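Local coordinates for triphenylmethane reductase (Citrobacter sp., PDB 2JL1), which probably uses NADPH to reduce triphenylmethane dyes, as a member of the NmrA-like branch of the Rossmann-fold reductases, at residues D207-K219 and T275-M287. Numbering follows the deposited sequence.
Sequences DELAQILSEVSGK and TPLKETVKQALKM
Val-281 and Val-216 interlock across the two helices, each a knob in a hole of the facing helix. Val-281 sits among Leu-209, Ile-212, Leu-213 and Val-216; its CG2 reaches Leu-209 CD1 at 3.7 Å, while CG1, anti to the backbone N, touches Leu-213 CD1 and Val-216 CG2. In return Val-216 enters the hole of Lys-278, Val-281, Lys-282 and Leu-285; its CG2 touches Lys-278 CG at 3.8 Å as the two side chains slide past each other in opposite directions. The helix axes cross at -56° and come within 9.9 Å, close enough for the knobs to mesh.

At one end of the interface Ile-212 CD1 abuts Leu-277 CD2 at 3.6 Å. Toward the other, Leu-213 CD1 meets Leu-285 CD1, the two side chains nearly perpendicular. In the C-terminal Schellman motif, Lys-286 takes a positive phi and Met-287 N bonds back to Lys-282 O, bringing Met-287 CB onto Val-216 CG1 (3.7 Å) and SD against Ser-217 CA.

Along one flank Lys-278 lies over Ile-212, then bends at its last two torsions to bring NZ to Glu-215 OE1 in a salt bridge, modelled implausibly short at 2.4 Å and so of doubtful length. OE2 accepts an almost straight bond from Gln-211 NE2 (2.6 Å, 171°), which steadies the carboxylate. Behind the apolar seam, Val-148 touches Leu-209 and Val-281, and Ile-161 packs on Leu-209 and Leu-213.

The contact joins the C-terminal helix to helix 206-217, away from the seven-stranded NADP-binding sheet. Hydrocarbon interlock thus does most of the joining; the marginal ion pair probably adds direction more than burial.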
ATOM      1  N   ASP A 207      -5.158 -34.208   7.421  1.00 20.73           N
ATOM      2  CA  ASP A 207      -4.956 -35.641   7.661  1.00 21.73           C
ATOM      3  C   ASP A 207      -4.042 -35.898   8.855  1.00 21.53           C
ATOM      4  O   ASP A 207      -4.379 -36.705   9.721  1.00 22.33           O
ATOM      5  CB  ASP A 207      -4.398 -36.347   6.421  1.00 23.14           C
ATOM      6  CG  ASP A 207      -5.475 -36.727   5.437  1.00 25.32           C
ATOM      7  OD1 ASP A 207      -6.662 -36.403   5.659  1.00 28.14           O
ATOM      8  OD2 ASP A 207      -5.143 -37.398   4.446  1.00 29.84           O
ATOM      9  N   GLU A 208      -2.899 -35.215   8.888  1.00 21.05           N
ATOM     10  CA  GLU A 208      -1.922 -35.294   9.971  1.00 21.12           C
ATOM     11  C   GLU A 208      -2.495 -34.806  11.303  1.00 21.03           C
ATOM     12  O   GLU A 208      -2.260 -35.414  12.341  1.00 20.30           O
ATOM     13  CB  GLU A 208      -0.675 -34.456   9.665  1.00 20.72           C
ATOM     14  CG  GLU A 208       0.421 -34.686  10.696  1.00 24.21           C
ATOM     15  CD  GLU A 208       1.726 -33.976  10.403  1.00 27.48           C
ATOM     16  OE1 GLU A 208       1.864 -33.334   9.334  1.00 22.35           O
ATOM     17  OE2 GLU A 208       2.631 -34.102  11.258  1.00 30.25           O
ATOM     18  N   LEU A 209      -3.231 -33.691  11.268  1.00 19.94           N
ATOM     19  CA  LEU A 209      -3.897 -33.208  12.463  1.00 19.50           C
ATOM     20  C   LEU A 209      -4.872 -34.236  13.035  1.00 19.28           C
ATOM     21  O   LEU A 209      -4.966 -34.384  14.259  1.00 20.65           O
ATOM     22  CB  LEU A 209      -4.648 -31.884  12.185  1.00 19.30           C
ATOM     23  CG  LEU A 209      -5.340 -31.234  13.401  1.00 18.96           C
ATOM     24  CD1 LEU A 209      -4.347 -31.024  14.557  1.00 14.55           C
ATOM     25  CD2 LEU A 209      -5.976 -29.903  12.995  1.00 18.86           C
ATOM     26  N   ALA A 210      -5.641 -34.893  12.172  1.00 19.20           N
ATOM     27  CA  ALA A 210      -6.605 -35.908  12.647  1.00 19.77           C
ATOM     28  C   ALA A 210      -5.875 -37.098  13.284  1.00 20.27           C
ATOM     29  O   ALA A 210      -6.352 -37.689  14.284  1.00 20.28           O
ATOM     30  CB  ALA A 210      -7.522 -36.367  11.512  1.00 18.93           C
ATOM     31  N   GLN A 211      -4.714 -37.436  12.729  1.00 21.64           N
ATOM     32  CA  GLN A 211      -3.918 -38.577  13.216  1.00 22.68           C
ATOM     33  C   GLN A 211      -3.319 -38.216  14.550  1.00 21.84           C
ATOM     34  O   GLN A 211      -3.364 -39.016  15.470  1.00 22.20           O
ATOM     35  CB  GLN A 211      -2.820 -39.011  12.204  1.00 23.74           C
ATOM     36  CG  GLN A 211      -1.775 -40.022  12.763  1.00 26.64           C
ATOM     37  CD  GLN A 211      -2.325 -41.430  13.011  1.00 36.49           C
ATOM     38  OE1 GLN A 211      -3.270 -41.875  12.348  1.00 40.82           O
ATOM     39  NE2 GLN A 211      -1.728 -42.141  13.979  1.00 38.04           N
ATOM     40  N   ILE A 212      -2.797 -37.001  14.671  1.00 21.00           N
ATOM     41  CA  ILE A 212      -2.302 -36.503  15.950  1.00 20.92           C
ATOM     42  C   ILE A 212      -3.408 -36.414  17.007  1.00 20.72           C
ATOM     43  O   ILE A 212      -3.195 -36.832  18.145  1.00 21.07           O
ATOM     44  CB  ILE A 212      -1.578 -35.129  15.793  1.00 21.57           C
ATOM     45  CG1 ILE A 212      -0.232 -35.304  15.066  1.00 20.94           C
ATOM     46  CG2 ILE A 212      -1.349 -34.481  17.128  1.00 21.34           C
ATOM     47  CD1 ILE A 212       0.316 -33.989  14.498  1.00 21.73           C
ATOM     48  N   LEU A 213      -4.576 -35.869  16.652  1.00 20.87           N
ATOM     49  CA  LEU A 213      -5.723 -35.831  17.585  1.00 21.74           C
ATOM     50  C   LEU A 213      -6.148 -37.242  18.034  1.00 22.07           C
ATOM     51  O   LEU A 213      -6.492 -37.460  19.216  1.00 22.45           O
ATOM     52  CB  LEU A 213      -6.905 -35.118  16.934  1.00 21.58           C
ATOM     53  CG  LEU A 213      -8.112 -34.570  17.707  1.00 23.28           C
ATOM     54  CD1 LEU A 213      -7.717 -33.863  19.001  1.00 25.80           C
ATOM     55  CD2 LEU A 213      -8.899 -33.635  16.771  1.00 24.49           C
ATOM     56  N   SER A 214      -6.174 -38.180  17.089  1.00 21.95           N
ATOM     57  CA  SER A 214      -6.393 -39.599  17.386  1.00 22.86           C
ATOM     58  C   SER A 214      -5.385 -40.161  18.402  1.00 23.12           C
ATOM     59  O   SER A 214      -5.776 -40.809  19.380  1.00 23.62           O
ATOM     60  CB  SER A 214      -6.315 -40.410  16.088  1.00 22.96           C
ATOM     61  OG  SER A 214      -7.361 -40.040  15.209  1.00 23.22           O
ATOM     62  N   GLU A 215      -4.095 -39.890  18.177  1.00 23.68           N
ATOM     63  CA  GLU A 215      -3.018 -40.343  19.068  1.00 24.56           C
ATOM     64  C   GLU A 215      -3.146 -39.788  20.476  1.00 24.25           C
ATOM     65  O   GLU A 215      -3.090 -40.547  21.426  1.00 23.72           O
ATOM     66  CB  GLU A 215      -1.629 -39.998  18.506  1.00 25.08           C
ATOM     67  CG  GLU A 215      -1.168 -40.939  17.409  1.00 29.34           C
ATOM     68  CD  GLU A 215      -0.142 -40.322  16.465  1.00 34.08           C
ATOM     69  OE1 GLU A 215       0.437 -39.255  16.788  1.00 35.86           O
ATOM     70  OE2 GLU A 215       0.094 -40.918  15.387  1.00 37.76           O
ATOM     71  N   VAL A 216      -3.335 -38.471  20.587  1.00 23.36           N
ATOM     72  CA  VAL A 216      -3.437 -37.764  21.871  1.00 23.24           C
ATOM     73  C   VAL A 216      -4.683 -38.174  22.667  1.00 23.53           C
ATOM     74  O   VAL A 216      -4.622 -38.364  23.890  1.00 23.27           O
ATOM     75  CB  VAL A 216      -3.426 -36.223  21.658  1.00 22.74           C
ATOM     76  CG1 VAL A 216      -3.735 -35.472  22.939  1.00 24.30           C
ATOM     77  CG2 VAL A 216      -2.062 -35.759  21.149  1.00 24.01           C
ATOM     78  N   SER A 217      -5.808 -38.302  21.972  1.00 23.57           N
ATOM     79  CA  SER A 217      -7.104 -38.470  22.626  1.00 23.49           C
ATOM     80  C   SER A 217      -7.508 -39.931  22.794  1.00 24.43           C
ATOM     81  O   SER A 217      -8.383 -40.245  23.619  1.00 23.97           O
ATOM     82  CB  SER A 217      -8.183 -37.750  21.824  1.00 23.72           C
ATOM     83  OG  SER A 217      -8.526 -38.522  20.679  1.00 22.33           O
ATOM     84  N   GLY A 218      -6.889 -40.812  22.011  1.00 24.98           N
ATOM     85  CA  GLY A 218      -7.223 -42.240  22.021  1.00 26.18           C
ATOM     86  C   GLY A 218      -8.460 -42.551  21.201  1.00 26.89           C
ATOM     87  O   GLY A 218      -8.812 -43.712  20.998  1.00 27.67           O
ATOM     88  N   LYS A 219      -9.143 -41.527  20.719  1.00 27.50           N
ATOM     89  CA  LYS A 219     -10.305 -41.783  19.874  1.00 28.07           C
ATOM     90  C   LYS A 219      -9.954 -41.586  18.396  1.00 27.75           C
ATOM     91  O   LYS A 219      -9.253 -40.643  18.042  1.00 27.88           O
ATOM     92  CB  LYS A 219     -11.506 -40.943  20.334  1.00 28.85           C
ATOM     93  CG  LYS A 219     -12.479 -40.562  19.242  1.00 30.14           C
ATOM     94  CD  LYS A 219     -13.922 -40.770  19.645  1.00 33.68           C
ATOM     95  CE  LYS A 219     -14.788 -40.895  18.375  1.00 34.86           C
ATOM     96  NZ  LYS A 219     -14.174 -41.879  17.390  1.00 33.46           N
ATOM     97  N   THR A 275       7.565 -25.282  18.412  1.00 25.52           N
ATOM     98  CA  THR A 275       6.717 -26.173  19.192  1.00 26.24           C
ATOM     99  C   THR A 275       6.080 -27.176  18.251  1.00 25.91           C
ATOM    100  O   THR A 275       5.412 -26.782  17.304  1.00 26.41           O
ATOM    101  CB  THR A 275       5.630 -25.361  19.890  1.00 26.09           C
ATOM    102  OG1 THR A 275       6.268 -24.361  20.695  1.00 27.55           O
ATOM    103  CG2 THR A 275       4.742 -26.246  20.765  1.00 27.48           C
ATOM    104  N   PRO A 276       6.283 -28.475  18.514  1.00 26.59           N
ATOM    105  CA  PRO A 276       5.671 -29.531  17.719  1.00 26.12           C
ATOM    106  C   PRO A 276       4.149 -29.404  17.741  1.00 25.21           C
ATOM    107  O   PRO A 276       3.567 -29.082  18.783  1.00 26.00           O
ATOM    108  CB  PRO A 276       6.092 -30.800  18.462  1.00 26.92           C
ATOM    109  CG  PRO A 276       7.332 -30.429  19.176  1.00 27.10           C
ATOM    110  CD  PRO A 276       7.101 -29.029  19.612  1.00 26.32           C
ATOM    111  N   LEU A 277       3.510 -29.690  16.619  1.00 24.63           N
ATOM    112  CA  LEU A 277       2.040 -29.643  16.524  1.00 24.41           C
ATOM    113  C   LEU A 277       1.374 -30.480  17.619  1.00 24.17           C
ATOM    114  O   LEU A 277       0.369 -30.067  18.207  1.00 23.07           O
ATOM    115  CB  LEU A 277       1.588 -30.113  15.138  1.00 24.18           C
ATOM    116  CG  LEU A 277       0.109 -29.980  14.761  1.00 24.20           C
ATOM    117  CD1 LEU A 277      -0.366 -28.491  14.780  1.00 24.56           C
ATOM    118  CD2 LEU A 277      -0.038 -30.582  13.374  1.00 24.93           C
ATOM    119  N   LYS A 278       1.946 -31.651  17.901  1.00 25.08           N
ATOM    120  CA  LYS A 278       1.378 -32.552  18.921  1.00 26.17           C
ATOM    121  C   LYS A 278       1.309 -31.896  20.304  1.00 26.24           C
ATOM    122  O   LYS A 278       0.329 -32.092  21.027  1.00 27.13           O
ATOM    123  CB  LYS A 278       2.142 -33.887  18.998  1.00 25.57           C
ATOM    124  CG  LYS A 278       1.366 -34.936  19.799  1.00 27.36           C
ATOM    125  CD  LYS A 278       2.130 -36.235  20.035  1.00 29.65           C
ATOM    126  CE  LYS A 278       2.418 -36.962  18.740  1.00 34.92           C
ATOM    127  NZ  LYS A 278       1.173 -37.354  17.999  1.00 36.77           N
ATOM    128  N   GLU A 279       2.342 -31.137  20.671  1.00 26.81           N
ATOM    129  CA  GLU A 279       2.361 -30.375  21.938  1.00 27.01           C
ATOM    130  C   GLU A 279       1.262 -29.316  21.983  1.00 26.18           C
ATOM    131  O   GLU A 279       0.637 -29.093  23.020  1.00 25.00           O
ATOM    132  CB  GLU A 279       3.745 -29.747  22.186  1.00 27.77           C
ATOM    133  CG  GLU A 279       3.866 -28.839  23.433  1.00 30.60           C
ATOM    134  CD  GLU A 279       3.628 -29.536  24.797  1.00 40.06           C
ATOM    135  OE1 GLU A 279       3.422 -30.783  24.870  1.00 42.34           O
ATOM    136  OE2 GLU A 279       3.669 -28.808  25.826  1.00 43.48           O
ATOM    137  N   THR A 280       1.011 -28.673  20.842  1.00 25.23           N
ATOM    138  CA  THR A 280      -0.064 -27.686  20.758  1.00 24.35           C
ATOM    139  C   THR A 280      -1.420 -28.374  20.880  1.00 24.87           C
ATOM    140  O   THR A 280      -2.319 -27.855  21.540  1.00 24.45           O
ATOM    141  CB  THR A 280       0.065 -26.818  19.458  1.00 24.76           C
ATOM    142  OG1 THR A 280       1.360 -26.190  19.450  1.00 23.01           O
ATOM    143  CG2 THR A 280      -1.003 -25.739  19.413  1.00 24.66           C
ATOM    144  N   VAL A 281      -1.573 -29.542  20.254  1.00 24.84           N
ATOM    145  CA  VAL A 281      -2.827 -30.305  20.377  1.00 25.50           C
ATOM    146  C   VAL A 281      -3.057 -30.701  21.853  1.00 26.46           C
ATOM    147  O   VAL A 281      -4.167 -30.554  22.382  1.00 26.00           O
ATOM    148  CB  VAL A 281      -2.872 -31.549  19.427  1.00 25.39           C
ATOM    149  CG1 VAL A 281      -4.056 -32.455  19.748  1.00 24.88           C
ATOM    150  CG2 VAL A 281      -2.923 -31.112  17.942  1.00 24.78           C
ATOM    151  N   LYS A 282      -2.002 -31.167  22.521  1.00 27.71           N
ATOM    152  CA  LYS A 282      -2.129 -31.563  23.925  1.00 29.60           C
ATOM    153  C   LYS A 282      -2.571 -30.401  24.793  1.00 30.38           C
ATOM    154  O   LYS A 282      -3.456 -30.568  25.628  1.00 30.16           O
ATOM    155  CB  LYS A 282      -0.849 -32.166  24.479  1.00 29.18           C
ATOM    156  CG  LYS A 282      -0.519 -33.536  23.948  1.00 31.23           C
ATOM    157  CD  LYS A 282       0.644 -34.101  24.750  1.00 35.94           C
ATOM    158  CE  LYS A 282       1.396 -35.169  23.997  1.00 37.62           C
ATOM    159  NZ  LYS A 282       2.421 -35.780  24.903  1.00 39.91           N
ATOM    160  N   GLN A 283      -1.946 -29.236  24.599  1.00 31.73           N
ATOM    161  CA  GLN A 283      -2.290 -28.024  25.344  1.00 33.60           C
ATOM    162  C   GLN A 283      -3.735 -27.615  25.092  1.00 33.86           C
ATOM    163  O   GLN A 283      -4.469 -27.305  26.033  1.00 34.48           O
ATOM    164  CB  GLN A 283      -1.361 -26.863  24.961  1.00 33.29           C
ATOM    165  CG  GLN A 283       0.050 -26.959  25.522  1.00 36.16           C
ATOM    166  CD  GLN A 283       1.030 -26.029  24.823  1.00 37.45           C
ATOM    167  OE1 GLN A 283       0.642 -25.192  23.998  1.00 43.09           O
ATOM    168  NE2 GLN A 283       2.310 -26.169  25.146  1.00 40.05           N
ATOM    169  N   ALA A 284      -4.146 -27.622  23.826  1.00 34.42           N
ATOM    170  CA  ALA A 284      -5.499 -27.208  23.433  1.00 35.55           C
ATOM    171  C   ALA A 284      -6.577 -28.032  24.138  1.00 36.75           C
ATOM    172  O   ALA A 284      -7.632 -27.517  24.504  1.00 36.19           O
ATOM    173  CB  ALA A 284      -5.671 -27.313  21.920  1.00 34.86           C
ATOM    174  N   LEU A 285      -6.292 -29.319  24.307  1.00 38.65           N
ATOM    175  CA  LEU A 285      -7.221 -30.251  24.917  1.00 40.92           C
ATOM    176  C   LEU A 285      -6.944 -30.492  26.393  1.00 41.97           C
ATOM    177  O   LEU A 285      -7.705 -31.197  27.042  1.00 42.60           O
ATOM    178  CB  LEU A 285      -7.129 -31.595  24.218  1.00 40.48           C
ATOM    179  CG  LEU A 285      -7.491 -31.728  22.756  1.00 41.14           C
ATOM    180  CD1 LEU A 285      -7.228 -33.171  22.415  1.00 42.04           C
ATOM    181  CD2 LEU A 285      -8.943 -31.338  22.503  1.00 40.75           C
ATOM    182  N   LYS A 286      -5.862 -29.910  26.906  1.00 43.85           N
ATOM    183  CA  LYS A 286      -5.241 -30.314  28.183  1.00 45.76           C
ATOM    184  C   LYS A 286      -5.192 -31.852  28.361  1.00 46.83           C
ATOM    185  O   LYS A 286      -5.708 -32.403  29.341  1.00 47.08           O
ATOM    186  CB  LYS A 286      -5.840 -29.570  29.387  1.00 46.00           C
ATOM    187  CG  LYS A 286      -7.352 -29.345  29.351  1.00 47.04           C
ATOM    188  CD  LYS A 286      -7.786 -28.156  30.206  1.00 48.78           C
ATOM    189  CE  LYS A 286      -7.480 -26.816  29.527  1.00 50.04           C
ATOM    190  NZ  LYS A 286      -7.847 -25.669  30.406  1.00 50.01           N
ATOM    191  N   MET A 287      -4.575 -32.519  27.381  1.00 47.96           N
ATOM    192  CA  MET A 287      -4.432 -33.973  27.356  1.00 49.03           C
ATOM    193  C   MET A 287      -2.962 -34.352  27.229  1.00 49.25           C
ATOM    194  O   MET A 287      -2.628 -35.375  26.619  1.00 49.79           O
ATOM    195  CB  MET A 287      -5.230 -34.588  26.194  1.00 48.85           C
ATOM    196  CG  MET A 287      -6.502 -35.333  26.599  1.00 49.84           C
ATOM    197  SD  MET A 287      -7.627 -35.630  25.203  1.00 51.43           S
ATOM    198  CE  MET A 287      -8.812 -36.777  25.920  1.00 50.76           C
TER